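Local structure of 27kDa outer membrane protein (Silicibacter pomeroyi, 3GYK) at residues D23-E28 with R55-E60; F30-P35 with A90-S95; R59-L64 with N143-F148. The protein probably acts as a thiol-disulfide oxidoreductase through its DsbA-like thioredoxin domain, the part of the longer protein present in this chain. All coordinates share one frame; numbering follows the deposited sequence. Where two conformers were deposited one is given.

Contact 1 (D23-E28 with R55-E60); sequences DVTVVE and RLVYRE
R55 sends its CG anti to the backbone N (chi1 -174°) and runs extended as far as NE, while T25 holds OG1 beside its own backbone N (chi1 -62°); the two side chains therefore lie alongside each other, and R55 NH1 donates to T25 OG1 at 2.9 Å. The hydroxyl sits at the edge of the guanidinium, near its plane. This pair stands at the start of the parallel pairing between strands 24-30 and 54-60, which helix 35-50 links into the beta-alpha-beta unit of the thioredoxin fold. Five backbone hydrogen bonds alternate along the pairing, from R55 N to V24 O through to R59 N to E28 O; the bond from V57 N to V26 O measures 2.8 Å. The same carbonyl, V26 O, also receives the CA-H of L56. On the face that carries T25 and R55, V57 CG2 packs against T25 CG2 at 3.6 Å, and V27 CG1 rests on the aliphatic CG of R59 at 3.8 Å. R59 bends away beyond that atom to a salt bridge with D11. R55 NH2 reaches the carbonyl of F9, and an alanine in place of R55 would probably leave both T25 OG1 and that carbonyl without their guanidinium partner. The other face carries V26, L56, E28 and Y58. In the conformer given, the L56 side chain slants across V26, which also packs on V168 of helix 161-174. E28, extended beyond CG, runs beside Y58 with its carboxylate nearly perpendicular to the ring. A water bridges their polar ends, donating to E28 OE1 at 2.8 Å and hydrogen-bonded to Y58 OH at 2.7 Å.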
ATOM      1  N   ASP A  23     -16.561  -7.194   1.504  1.00  7.80           N
ATOM      2  CA  ASP A  23     -17.588  -6.221   1.972  1.00  7.51           C
ATOM      3  C   ASP A  23     -17.040  -5.142   2.899  1.00  7.43           C
ATOM      4  O   ASP A  23     -17.780  -4.231   3.283  1.00  7.41           O
ATOM      5  CB  ASP A  23     -18.800  -6.924   2.597  1.00  7.68           C
ATOM      6  CG  ASP A  23     -18.486  -7.584   3.927  1.00  8.10           C
ATOM      7  OD1 ASP A  23     -17.299  -7.676   4.316  1.00  8.31           O
ATOM      8  OD2 ASP A  23     -19.450  -8.046   4.572  1.00 13.26           O
ATOM      9  N   VAL A  24     -15.771  -5.269   3.271  1.00  6.42           N
ATOM     10  CA  VAL A  24     -15.045  -4.243   4.047  1.00  7.73           C
ATOM     11  C   VAL A  24     -13.756  -3.922   3.301  1.00  9.00           C
ATOM     12  O   VAL A  24     -12.973  -4.842   2.961  1.00  9.91           O
ATOM     13  CB  VAL A  24     -14.733  -4.727   5.468  1.00  7.12           C
ATOM     14  CG1 VAL A  24     -13.817  -3.734   6.227  1.00  7.88           C
ATOM     15  CG2 VAL A  24     -16.012  -4.941   6.223  1.00  7.26           C
ATOM     16  N   THR A  25     -13.534  -2.630   3.038  1.00  9.42           N
ATOM     17  CA  THR A  25     -12.256  -2.169   2.469  1.00  9.09           C
ATOM     18  C   THR A  25     -11.333  -1.606   3.539  1.00 10.36           C
ATOM     19  O   THR A  25     -11.746  -0.740   4.335  1.00  9.88           O
ATOM     20  CB  THR A  25     -12.474  -1.090   1.381  1.00  9.46           C
ATOM     21  OG1 THR A  25     -13.219  -1.665   0.310  1.00  9.34           O
ATOM     22  CG2 THR A  25     -11.133  -0.597   0.804  1.00  8.35           C
ATOM     23  N   VAL A  26     -10.099  -2.105   3.548  1.00  9.83           N
ATOM     24  CA  VAL A  26      -9.033  -1.557   4.394  1.00 10.57           C
ATOM     25  C   VAL A  26      -8.069  -0.831   3.487  1.00 10.91           C
ATOM     26  O   VAL A  26      -7.585  -1.424   2.513  1.00 11.71           O
ATOM     27  CB  VAL A  26      -8.279  -2.671   5.172  1.00 10.21           C
ATOM     28  CG1 VAL A  26      -7.031  -2.092   5.876  1.00 10.51           C
ATOM     29  CG2 VAL A  26      -9.214  -3.350   6.161  1.00 10.71           C
ATOM     30  N   VAL A  27      -7.806   0.445   3.763  1.00 10.17           N
ATOM     31  CA  VAL A  27      -6.809   1.169   2.975  1.00 10.42           C
ATOM     32  C   VAL A  27      -5.559   1.333   3.827  1.00 10.07           C
ATOM     33  O   VAL A  27      -5.676   1.708   4.987  1.00 11.11           O
ATOM     34  CB  VAL A  27      -7.330   2.577   2.587  1.00 11.07           C
ATOM     35  CG1 VAL A  27      -6.303   3.297   1.729  1.00 10.47           C
ATOM     36  CG2 VAL A  27      -8.693   2.460   1.832  1.00  9.65           C
ATOM     37  N   GLU A  28      -4.370   1.075   3.270  1.00  9.83           N
ATOM     38  CA  GLU A  28      -3.138   1.329   4.028  1.00 10.13           C
ATOM     39  C   GLU A  28      -2.309   2.358   3.268  1.00 10.47           C
ATOM     40  O   GLU A  28      -2.151   2.254   2.044  1.00 11.53           O
ATOM     41  CB  GLU A  28      -2.300   0.043   4.161  1.00  9.92           C
ATOM     42  CG  GLU A  28      -1.045   0.293   5.029  1.00 12.21           C
ATOM     43  CD  GLU A  28      -0.105  -0.911   5.172  1.00 13.95           C
ATOM     44  OE1 GLU A  28      -0.434  -2.009   4.680  1.00 14.29           O
ATOM     45  OE2 GLU A  28       1.007  -0.712   5.759  1.00 15.80           O
ATOM     46  N   ARG A  55     -11.226  -6.514   1.372  1.00  9.78           N
ATOM     47  CA  ARG A  55     -10.615  -5.891   0.232  1.00 10.13           C
ATOM     48  C   ARG A  55      -9.544  -4.933   0.747  1.00 10.54           C
ATOM     49  O   ARG A  55      -9.819  -4.144   1.651  1.00  9.90           O
ATOM     50  CB  ARG A  55     -11.685  -5.045  -0.410  1.00 12.01           C
ATOM     51  CG  ARG A  55     -11.334  -4.407  -1.685  1.00 13.42           C
ATOM     52  CD  ARG A  55     -12.723  -4.059  -2.247  1.00 18.92           C
ATOM     53  NE  ARG A  55     -12.559  -3.367  -3.495  1.00 21.29           N
ATOM     54  CZ  ARG A  55     -12.372  -2.061  -3.590  1.00 22.25           C
ATOM     55  NH1 ARG A  55     -12.389  -1.305  -2.495  1.00 17.91           N
ATOM     56  NH2 ARG A  55     -12.196  -1.521  -4.791  1.00 23.11           N
ATOM     57  N   LEU A  56      -8.357  -4.960   0.150  0.50 10.02           N
ATOM     58  CA  LEU A  56      -7.235  -4.155   0.661  0.50 10.01           C
ATOM     59  C   LEU A  56      -6.722  -3.194  -0.407  0.50 10.46           C
ATOM     60  O   LEU A  56      -6.257  -3.638  -1.462  0.50 10.85           O
ATOM     61  CB  LEU A  56      -6.109  -5.085   1.096  0.50 10.01           C
ATOM     62  CG  LEU A  56      -4.799  -4.441   1.521  0.50  8.32           C
ATOM     63  CD1 LEU A  56      -5.021  -3.757   2.848  0.50  7.70           C
ATOM     64  CD2 LEU A  56      -3.781  -5.535   1.666  0.50  8.26           C
ATOM     65  N   VAL A  57      -6.810  -1.887  -0.135  1.00 10.74           N
ATOM     66  CA  VAL A  57      -6.475  -0.840  -1.119  1.00 10.81           C
ATOM     67  C   VAL A  57      -5.163  -0.195  -0.655  1.00 11.23           C
ATOM     68  O   VAL A  57      -5.018   0.172   0.521  1.00 10.99           O
ATOM     69  CB  VAL A  57      -7.608   0.226  -1.270  1.00 11.34           C
ATOM     70  CG1 VAL A  57      -7.096   1.488  -2.028  1.00 11.45           C
ATOM     71  CG2 VAL A  57      -8.821  -0.380  -2.001  1.00 10.32           C
ATOM     72  N   TYR A  58      -4.219  -0.037  -1.576  1.00 10.51           N
ATOM     73  CA  TYR A  58      -2.921   0.530  -1.208  1.00 11.95           C
ATOM     74  C   TYR A  58      -2.716   1.955  -1.693  1.00 12.37           C
ATOM     75  O   TYR A  58      -2.953   2.262  -2.881  1.00 12.08           O
ATOM     76  CB  TYR A  58      -1.811  -0.356  -1.770  1.00 11.95           C
ATOM     77  CG  TYR A  58      -1.465  -1.560  -0.922  1.00 13.99           C
ATOM     78  CD1 TYR A  58      -2.062  -1.782   0.319  1.00 17.03           C
ATOM     79  CD2 TYR A  58      -0.487  -2.434  -1.338  1.00 15.41           C
ATOM     80  CE1 TYR A  58      -1.681  -2.873   1.125  1.00 16.79           C
ATOM     81  CE2 TYR A  58      -0.112  -3.523  -0.552  1.00 16.66           C
ATOM     82  CZ  TYR A  58      -0.702  -3.729   0.675  1.00 16.37           C
ATOM     83  OH  TYR A  58      -0.321  -4.812   1.432  1.00 17.87           O
ATOM     84  N   ARG A  59      -2.253   2.819  -0.782  1.00 10.90           N
ATOM     85  CA  ARG A  59      -1.801   4.150  -1.136  1.00 10.46           C
ATOM     86  C   ARG A  59      -0.288   4.211  -0.861  1.00 10.51           C
ATOM     87  O   ARG A  59       0.167   4.196   0.311  1.00 11.31           O
ATOM     88  CB  ARG A  59      -2.484   5.238  -0.276  1.00 11.08           C
ATOM     89  CG  ARG A  59      -4.028   5.379  -0.442  1.00  9.84           C
ATOM     90  CD  ARG A  59      -4.525   5.477  -1.900  1.00 12.38           C
ATOM     91  NE  ARG A  59      -3.753   6.376  -2.761  1.00 12.58           N
ATOM     92  CZ  ARG A  59      -4.180   6.778  -3.956  1.00 10.16           C
ATOM     93  NH1 ARG A  59      -5.407   6.394  -4.384  1.00  8.85           N
ATOM     94  NH2 ARG A  59      -3.383   7.511  -4.749  1.00  9.50           N
ATOM     95  N   GLU A  60       0.476   4.273  -1.936  1.00  9.73           N
ATOM     96  CA  GLU A  60       1.922   4.485  -1.814  1.00  9.72           C
ATOM     97  C   GLU A  60       2.099   5.928  -1.424  1.00  9.93           C
ATOM     98  O   GLU A  60       1.705   6.838  -2.174  1.00 10.65           O
ATOM     99  CB  GLU A  60       2.582   4.205  -3.169  1.00 10.70           C
ATOM    100  CG  GLU A  60       2.425   2.772  -3.634  1.00 11.24           C
ATOM    101  CD  GLU A  60       3.624   1.893  -3.203  1.00 11.34           C
ATOM    102  OE1 GLU A  60       4.589   2.442  -2.630  1.00 12.51           O
ATOM    103  OE2 GLU A  60       3.595   0.669  -3.469  1.00 13.72           O
TER
HETATM  104  O   HOH W   1       0.479  -4.506   3.962  1.00 26.79           O

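Contact 2 (F30-P35 with A90-S95); sequences FDYNCP and ALMGMS. With SO4 (sulfate ion), chain G.
The methyl CE of selenomethionine M92 is the bump of this contact, pushed into the angle between the rings of F30 and Y32. M92 CE lies 3.5 Å from F30 CD1 and equally near Y32 CD1, approaching both rings obliquely. Bends at chi2 (58°) and chi3 (85°) turn the end of M92 back into this notch, and SE accompanies it 5.2 Å from the Y32 ring centroid, an oblique Met-aromatic contact. L91, one residue earlier on helix 84-92, lies over the flat of the Y32 ring: its CD1 stands above the centre of one face, 4.0 Å from the centroid and only 10° off the normal, as a CH-pi contact. L91 CB meets Y32 CD1 at 3.5 Å. The rings belong to the approach to C34, the first cysteine of a CxxC at the start of helix 35-50, consistent with the redox site of the thioredoxin family. D31 to C34 form a type I beta turn, and D31 OD1 accepts from N33 N at 2.8 Å in an Asx turn and is also hydrogen-bonded to S68 OG. At the far end of the ring, Y32 OH is hydrogen-bonded to E60 and to H88, whose ring also meets F30 edge-to-face. Beyond the packed residues, S95 N donates to O2 of a sulfate ion, probably from the crystallisation liquor, which R105 also binds.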
ATOM      1  N   PHE A  30       1.515   3.775   3.185  1.00 10.27           N
ATOM      2  CA  PHE A  30       2.788   3.228   3.672  1.00  9.69           C
ATOM      3  C   PHE A  30       3.995   3.739   2.871  1.00 10.02           C
ATOM      4  O   PHE A  30       3.839   4.314   1.779  1.00  9.47           O
ATOM      5  CB  PHE A  30       2.761   1.681   3.580  1.00  9.98           C
ATOM      6  CG  PHE A  30       2.475   1.177   2.192  1.00 10.94           C
ATOM      7  CD1 PHE A  30       3.487   1.102   1.248  1.00 10.80           C
ATOM      8  CD2 PHE A  30       1.168   0.828   1.819  1.00 13.26           C
ATOM      9  CE1 PHE A  30       3.227   0.663  -0.051  1.00 14.38           C
ATOM     10  CE2 PHE A  30       0.895   0.406   0.503  1.00 14.76           C
ATOM     11  CZ  PHE A  30       1.926   0.312  -0.420  1.00 14.95           C
ATOM     12  N   ASP A  31       5.181   3.495   3.450  1.00 10.48           N
ATOM     13  CA  ASP A  31       6.488   3.910   2.885  1.00 10.63           C
ATOM     14  C   ASP A  31       7.402   2.712   3.125  1.00 10.18           C
ATOM     15  O   ASP A  31       7.415   2.153   4.232  1.00  9.46           O
ATOM     16  CB  ASP A  31       6.961   5.168   3.646  1.00 10.71           C
ATOM     17  CG  ASP A  31       8.329   5.679   3.200  1.00 11.62           C
ATOM     18  OD1 ASP A  31       9.305   4.896   3.273  1.00 11.70           O
ATOM     19  OD2 ASP A  31       8.426   6.875   2.829  1.00 11.60           O
ATOM     20  N   TYR A  32       8.167   2.318   2.096  1.00  9.93           N
ATOM     21  CA  TYR A  32       9.001   1.105   2.179  1.00  9.29           C
ATOM     22  C   TYR A  32      10.164   1.185   3.163  1.00  9.29           C
ATOM     23  O   TYR A  32      10.728   0.162   3.491  1.00  8.26           O
ATOM     24  CB  TYR A  32       9.498   0.628   0.786  1.00  9.46           C
ATOM     25  CG  TYR A  32       8.357   0.139  -0.070  1.00 10.51           C
ATOM     26  CD1 TYR A  32       7.758  -1.107   0.182  1.00 10.84           C
ATOM     27  CD2 TYR A  32       7.861   0.923  -1.111  1.00 10.26           C
ATOM     28  CE1 TYR A  32       6.656  -1.556  -0.586  1.00 12.35           C
ATOM     29  CE2 TYR A  32       6.764   0.481  -1.903  1.00 11.00           C
ATOM     30  CZ  TYR A  32       6.178  -0.752  -1.632  1.00 11.73           C
ATOM     31  OH  TYR A  32       5.095  -1.147  -2.393  1.00 10.97           O
ATOM     32  N   ASN A  33      10.479   2.386   3.663  1.00  8.98           N
ATOM     33  CA  ASN A  33      11.520   2.560   4.649  1.00  7.98           C
ATOM     34  C   ASN A  33      11.005   2.834   6.062  1.00  8.92           C
ATOM     35  O   ASN A  33      11.794   3.090   6.994  1.00  8.50           O
ATOM     36  CB  ASN A  33      12.464   3.663   4.194  1.00  8.32           C
ATOM     37  CG  ASN A  33      13.433   3.168   3.114  1.00  8.21           C
ATOM     38  OD1 ASN A  33      14.072   2.133   3.295  1.00 10.40           O
ATOM     39  ND2 ASN A  33      13.538   3.899   2.006  1.00  8.64           N
ATOM     40  N   CYS A  34       9.691   2.735   6.223  1.00  9.01           N
ATOM     41  CA  CYS A  34       9.075   2.975   7.517  1.00 10.81           C
ATOM     42  C   CYS A  34       9.099   1.704   8.383  1.00  9.60           C
ATOM     43  O   CYS A  34       8.502   0.673   8.007  1.00  9.54           O
ATOM     44  CB  CYS A  34       7.666   3.509   7.280  1.00 10.97           C
ATOM     45  SG  CYS A  34       6.645   3.572   8.787  1.00 18.04           S
ATOM     46  N   PRO A  35       9.765   1.763   9.547  1.00  9.63           N
ATOM     47  CA  PRO A  35       9.908   0.567  10.396  1.00  9.15           C
ATOM     48  C   PRO A  35       8.554  -0.007  10.817  1.00  9.45           C
ATOM     49  O   PRO A  35       8.369  -1.239  10.853  1.00  9.09           O
ATOM     50  CB  PRO A  35      10.654   1.090  11.622  1.00  9.86           C
ATOM     51  CG  PRO A  35      11.407   2.269  11.133  1.00 11.81           C
ATOM     52  CD  PRO A  35      10.577   2.892  10.052  1.00  9.54           C
ATOM     53  N   ALA A  90       7.977  -8.235  -1.251  1.00 12.34           N
ATOM     54  CA  ALA A  90       9.435  -8.471  -1.233  1.00 11.26           C
ATOM     55  C   ALA A  90      10.193  -7.235  -0.730  1.00 11.14           C
ATOM     56  O   ALA A  90      11.175  -7.353   0.033  1.00 11.57           O
ATOM     57  CB  ALA A  90       9.938  -8.904  -2.607  1.00 11.29           C
ATOM     58  N   LEU A  91       9.746  -6.058  -1.171  1.00 11.36           N
ATOM     59  CA  LEU A  91      10.283  -4.783  -0.692  1.00 11.57           C
ATOM     60  C   LEU A  91      10.013  -4.599   0.779  1.00 11.83           C
ATOM     61  O   LEU A  91      10.910  -4.294   1.544  1.00 12.70           O
ATOM     62  CB  LEU A  91       9.678  -3.603  -1.456  1.00 10.99           C
ATOM     63  CG  LEU A  91      10.107  -3.446  -2.918  1.00 12.19           C
ATOM     64  CD1 LEU A  91       9.230  -2.441  -3.648  1.00 12.87           C
ATOM     65  CD2 LEU A  91      11.586  -3.035  -2.976  1.00 12.16           C
HETATM   66  N   MSE A  92       8.759  -4.766   1.171  1.00 12.02           N
HETATM   67  CA  MSE A  92       8.373  -4.544   2.556  1.00 13.18           C
HETATM   68  C   MSE A  92       9.025  -5.557   3.514  1.00 13.18           C
HETATM   69  O   MSE A  92       9.232  -5.254   4.705  1.00 13.07           O
HETATM   70  CB  MSE A  92       6.830  -4.476   2.645  1.00 13.88           C
HETATM   71  CG  MSE A  92       6.286  -3.815   3.849  1.00 15.83           C
HETATM   72 SE   MSE A  92       6.900  -1.968   4.097  1.00 14.19          SE
HETATM   73  CE  MSE A  92       5.655  -0.968   3.009  1.00 12.21           C
ATOM     74  N   GLY A  93       9.434  -6.723   2.988  1.00 12.88           N
ATOM     75  CA  GLY A  93      10.105  -7.741   3.790  1.00 12.97           C
ATOM     76  C   GLY A  93      11.621  -7.775   3.666  1.00 13.05           C
ATOM     77  O   GLY A  93      12.293  -8.680   4.196  1.00 13.79           O
HETATM   78  N   MSE A  94      12.182  -6.793   2.974  1.00 13.26           N
HETATM   79  CA  MSE A  94      13.623  -6.783   2.709  1.00 13.87           C
HETATM   80  C   MSE A  94      14.464  -6.429   3.941  1.00 15.29           C
HETATM   81  O   MSE A  94      13.970  -5.828   4.894  1.00 15.69           O
HETATM   82  CB  MSE A  94      13.961  -5.823   1.573  1.00 13.53           C
HETATM   83  CG  MSE A  94      14.084  -4.379   2.004  1.00 12.69           C
HETATM   84 SE   MSE A  94      14.134  -3.243   0.463  1.00 14.60          SE
HETATM   85  CE  MSE A  94      15.997  -3.569  -0.084  1.00 13.73           C
ATOM     86  N   SER A  95      15.738  -6.788   3.896  1.00 16.25           N
ATOM     87  CA  SER A  95      16.671  -6.398   4.940  1.00 17.61           C
ATOM     88  C   SER A  95      17.430  -5.169   4.426  1.00 17.42           C
ATOM     89  O   SER A  95      17.871  -5.138   3.281  1.00 18.82           O
ATOM     90  CB  SER A  95      17.599  -7.559   5.253  1.00 17.44           C
ATOM     91  OG  SER A  95      18.502  -7.217   6.285  1.00 21.10           O
TER
HETATM   92  S   SO4 G 175      16.639  -9.102   1.568  0.60 41.91           S
HETATM   93  O1  SO4 G 175      16.690  -9.680   2.908  0.60 43.87           O
HETATM   94  O2  SO4 G 175      17.208  -7.761   1.547  0.60 40.08           O
HETATM   95  O3  SO4 G 175      17.370  -9.952   0.628  0.60 43.23           O
HETATM   96  O4  SO4 G 175      15.247  -9.113   1.124  0.60 43.32           O

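Contact 3 (R59-L64 with N143-F148); sequences REWPIL and NGTPSF
G144 O lies at the edge of the W61 ring, near its plane and 3.5 Å from CZ3, and it also accepts a hydrogen bond from S147 OG at 2.9 Å. The hydroxyl comes in almost straight on to the carbonyl, tying S147 back to G144 across the loop that holds T145 and P146. The peptide before P146 is cis, as at the cis-proline of thioredoxin-fold proteins, which faces the CxxC motif; T145 indeed touches C34. The remaining contact is apolar. T145 CG2 packs obliquely on W61 CE3 at 3.5 Å and also meets I63 CD1 at 3.8 Å, the side chains of T145 and I63 reaching toward each other. I63 holds CG1 between its backbone N and carbonyl carbon (chi1 58°), and from there its extended chain carries CD1 to the CA of G144 as well. The backbone N atoms of I63 and L64 are both hydrogen-bonded to D31. W61 touches M134 and A137 of helix 124-140, so its indole fills the interval between that helix and the loop leading into strand 147-150, just beyond the end of strand 54-60.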
ATOM      1  N   ARG A  59      -2.253   2.819  -0.782  1.00 10.90           N
ATOM      2  CA  ARG A  59      -1.801   4.150  -1.136  1.00 10.46           C
ATOM      3  C   ARG A  59      -0.288   4.211  -0.861  1.00 10.51           C
ATOM      4  O   ARG A  59       0.167   4.196   0.311  1.00 11.31           O
ATOM      5  CB  ARG A  59      -2.484   5.238  -0.276  1.00 11.08           C
ATOM      6  CG  ARG A  59      -4.028   5.379  -0.442  1.00  9.84           C
ATOM      7  CD  ARG A  59      -4.525   5.477  -1.900  1.00 12.38           C
ATOM      8  NE  ARG A  59      -3.753   6.376  -2.761  1.00 12.58           N
ATOM      9  CZ  ARG A  59      -4.180   6.778  -3.956  1.00 10.16           C
ATOM     10  NH1 ARG A  59      -5.407   6.394  -4.384  1.00  8.85           N
ATOM     11  NH2 ARG A  59      -3.383   7.511  -4.749  1.00  9.50           N
ATOM     12  N   GLU A  60       0.476   4.273  -1.936  1.00  9.73           N
ATOM     13  CA  GLU A  60       1.922   4.485  -1.814  1.00  9.72           C
ATOM     14  C   GLU A  60       2.099   5.928  -1.424  1.00  9.93           C
ATOM     15  O   GLU A  60       1.705   6.838  -2.174  1.00 10.65           O
ATOM     16  CB  GLU A  60       2.582   4.205  -3.169  1.00 10.70           C
ATOM     17  CG  GLU A  60       2.425   2.772  -3.634  1.00 11.24           C
ATOM     18  CD  GLU A  60       3.624   1.893  -3.203  1.00 11.34           C
ATOM     19  OE1 GLU A  60       4.589   2.442  -2.630  1.00 12.51           O
ATOM     20  OE2 GLU A  60       3.595   0.669  -3.469  1.00 13.72           O
ATOM     21  N   TRP A  61       2.685   6.149  -0.241  1.00 10.58           N
ATOM     22  CA  TRP A  61       2.867   7.499   0.292  1.00 10.48           C
ATOM     23  C   TRP A  61       4.318   7.657   0.739  1.00 10.46           C
ATOM     24  O   TRP A  61       4.640   7.584   1.938  1.00  9.49           O
ATOM     25  CB  TRP A  61       1.885   7.752   1.449  1.00 10.61           C
ATOM     26  CG  TRP A  61       1.863   9.176   1.912  1.00 10.74           C
ATOM     27  CD1 TRP A  61       2.162  10.296   1.169  1.00 10.87           C
ATOM     28  CD2 TRP A  61       1.543   9.646   3.229  1.00 11.17           C
ATOM     29  NE1 TRP A  61       2.054  11.427   1.947  1.00 12.35           N
ATOM     30  CE2 TRP A  61       1.668  11.059   3.207  1.00 11.13           C
ATOM     31  CE3 TRP A  61       1.143   9.011   4.422  1.00 10.24           C
ATOM     32  CZ2 TRP A  61       1.448  11.852   4.339  1.00 11.78           C
ATOM     33  CZ3 TRP A  61       0.923   9.818   5.559  1.00 10.67           C
ATOM     34  CH2 TRP A  61       1.070  11.202   5.501  1.00 11.30           C
ATOM     35  N   PRO A  62       5.223   7.800  -0.251  1.00 11.04           N
ATOM     36  CA  PRO A  62       6.650   7.920   0.072  1.00  9.71           C
ATOM     37  C   PRO A  62       6.951   9.287   0.727  1.00 10.29           C
ATOM     38  O   PRO A  62       6.754  10.339   0.107  1.00 11.86           O
ATOM     39  CB  PRO A  62       7.325   7.773  -1.294  1.00  9.08           C
ATOM     40  CG  PRO A  62       6.271   8.304  -2.294  1.00 10.06           C
ATOM     41  CD  PRO A  62       4.987   7.694  -1.713  1.00  9.71           C
ATOM     42  N   ILE A  63       7.390   9.248   1.977  1.00 10.26           N
ATOM     43  CA  ILE A  63       7.611  10.465   2.779  1.00 10.33           C
ATOM     44  C   ILE A  63       8.955  10.479   3.489  1.00  9.99           C
ATOM     45  O   ILE A  63       9.303  11.470   4.107  1.00  9.48           O
ATOM     46  CB  ILE A  63       6.436  10.711   3.793  1.00 11.40           C
ATOM     47  CG1 ILE A  63       6.255   9.513   4.733  1.00 11.77           C
ATOM     48  CG2 ILE A  63       5.111  11.037   3.020  1.00 11.18           C
ATOM     49  CD1 ILE A  63       5.216   9.723   5.883  1.00 13.25           C
ATOM     50  N   LEU A  64       9.716   9.392   3.390  1.00  9.28           N
ATOM     51  CA  LEU A  64      10.965   9.263   4.146  1.00  9.90           C
ATOM     52  C   LEU A  64      12.186   9.415   3.246  1.00  9.66           C
ATOM     53  O   LEU A  64      13.289   9.004   3.610  1.00 10.93           O
ATOM     54  CB  LEU A  64      11.009   7.924   4.912  1.00  8.45           C
ATOM     55  CG  LEU A  64       9.894   7.725   5.940  1.00 10.86           C
ATOM     56  CD1 LEU A  64      10.060   6.403   6.649  1.00 11.68           C
ATOM     57  CD2 LEU A  64       9.913   8.870   6.981  1.00 12.45           C
ATOM     58  N   ASN A 143      -0.496  11.974   9.656  1.00  8.24           N
ATOM     59  CA  ASN A 143       0.747  12.734   9.820  1.00  8.17           C
ATOM     60  C   ASN A 143       1.946  11.898   9.403  1.00  8.78           C
ATOM     61  O   ASN A 143       3.039  12.418   9.310  1.00  9.79           O
ATOM     62  CB  ASN A 143       0.931  13.118  11.303  1.00  7.79           C
ATOM     63  CG  ASN A 143       2.026  14.132  11.505  1.00  9.80           C
ATOM     64  OD1 ASN A 143       1.969  15.255  10.990  1.00 11.82           O
ATOM     65  ND2 ASN A 143       3.050  13.743  12.267  1.00  9.38           N
ATOM     66  N   GLY A 144       1.757  10.591   9.248  1.00  9.11           N
ATOM     67  CA  GLY A 144       2.855   9.722   8.803  1.00  9.73           C
ATOM     68  C   GLY A 144       2.337   8.318   8.574  1.00  9.11           C
ATOM     69  O   GLY A 144       1.101   8.074   8.568  1.00  8.70           O
ATOM     70  N   THR A 145       3.265   7.389   8.396  1.00  9.14           N
ATOM     71  CA  THR A 145       2.916   6.008   8.024  1.00  9.54           C
ATOM     72  C   THR A 145       3.348   5.051   9.142  1.00  8.80           C
ATOM     73  O   THR A 145       4.279   5.379   9.881  1.00 10.00           O
ATOM     74  CB  THR A 145       3.649   5.589   6.730  1.00  9.73           C
ATOM     75  OG1 THR A 145       5.060   5.768   6.925  1.00 12.49           O
ATOM     76  CG2 THR A 145       3.225   6.476   5.579  1.00  9.88           C
ATOM     77  N   PRO A 146       2.664   3.893   9.298  1.00  9.12           N
ATOM     78  CA  PRO A 146       1.454   3.466   8.564  1.00  9.47           C
ATOM     79  C   PRO A 146       0.211   4.168   9.075  1.00  9.88           C
ATOM     80  O   PRO A 146       0.141   4.500  10.286  1.00 10.71           O
ATOM     81  CB  PRO A 146       1.381   1.937   8.844  1.00  9.56           C
ATOM     82  CG  PRO A 146       2.048   1.781  10.168  1.00  9.59           C
ATOM     83  CD  PRO A 146       3.095   2.886  10.291  1.00  8.93           C
ATOM     84  N   SER A 147      -0.730   4.467   8.173  1.00 10.20           N
ATOM     85  CA  SER A 147      -2.087   4.874   8.595  1.00  9.66           C
ATOM     86  C   SER A 147      -3.108   4.050   7.811  1.00 10.26           C
ATOM     87  O   SER A 147      -2.888   3.703   6.647  1.00 10.49           O
ATOM     88  CB  SER A 147      -2.338   6.365   8.352  1.00 10.34           C
ATOM     89  OG  SER A 147      -1.550   7.198   9.200  1.00  9.32           O
ATOM     90  N   PHE A 148      -4.230   3.744   8.456  1.00 10.00           N
ATOM     91  CA  PHE A 148      -5.239   2.883   7.848  1.00 10.50           C
ATOM     92  C   PHE A 148      -6.617   3.542   7.836  1.00  9.99           C
ATOM     93  O   PHE A 148      -6.960   4.355   8.691  1.00 10.59           O
ATOM     94  CB  PHE A 148      -5.363   1.559   8.628  1.00  9.83           C
ATOM     95  CG  PHE A 148      -4.117   0.715   8.605  1.00 10.30           C
ATOM     96  CD1 PHE A 148      -3.928  -0.240   7.614  1.00 10.80           C
ATOM     97  CD2 PHE A 148      -3.158   0.846   9.606  1.00 10.26           C
ATOM     98  CE1 PHE A 148      -2.759  -1.062   7.602  1.00 11.05           C
ATOM     99  CE2 PHE A 148      -1.996   0.056   9.599  1.00 11.53           C
ATOM    100  CZ  PHE A 148      -1.797  -0.904   8.577  1.00 12.70           C
TER

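Contact 1 lies within the sheet, where strands 24-30 and 54-60 are neighbours; contacts 2 and 3 lie at and just past the C-terminal ends of those strands. The centres of contacts 1 and 2 are about 18 Å apart, of 1 and 3 about 13 Å, and of 2 and 3 about 12 Å. Along the chain the segments of contacts 1 and 2 alternate, as do those of 2 and 3, while 1 and 3 share R59 and E60. Strand 147-150, entered from contact 3, pairs with strand 24-30. Contacts 2 and 3 thus bring C34 and the cis-proline loop together near the C-terminal ends of the central parallel strands, consistent with a redox site in this DsbA-like thioredoxin domain.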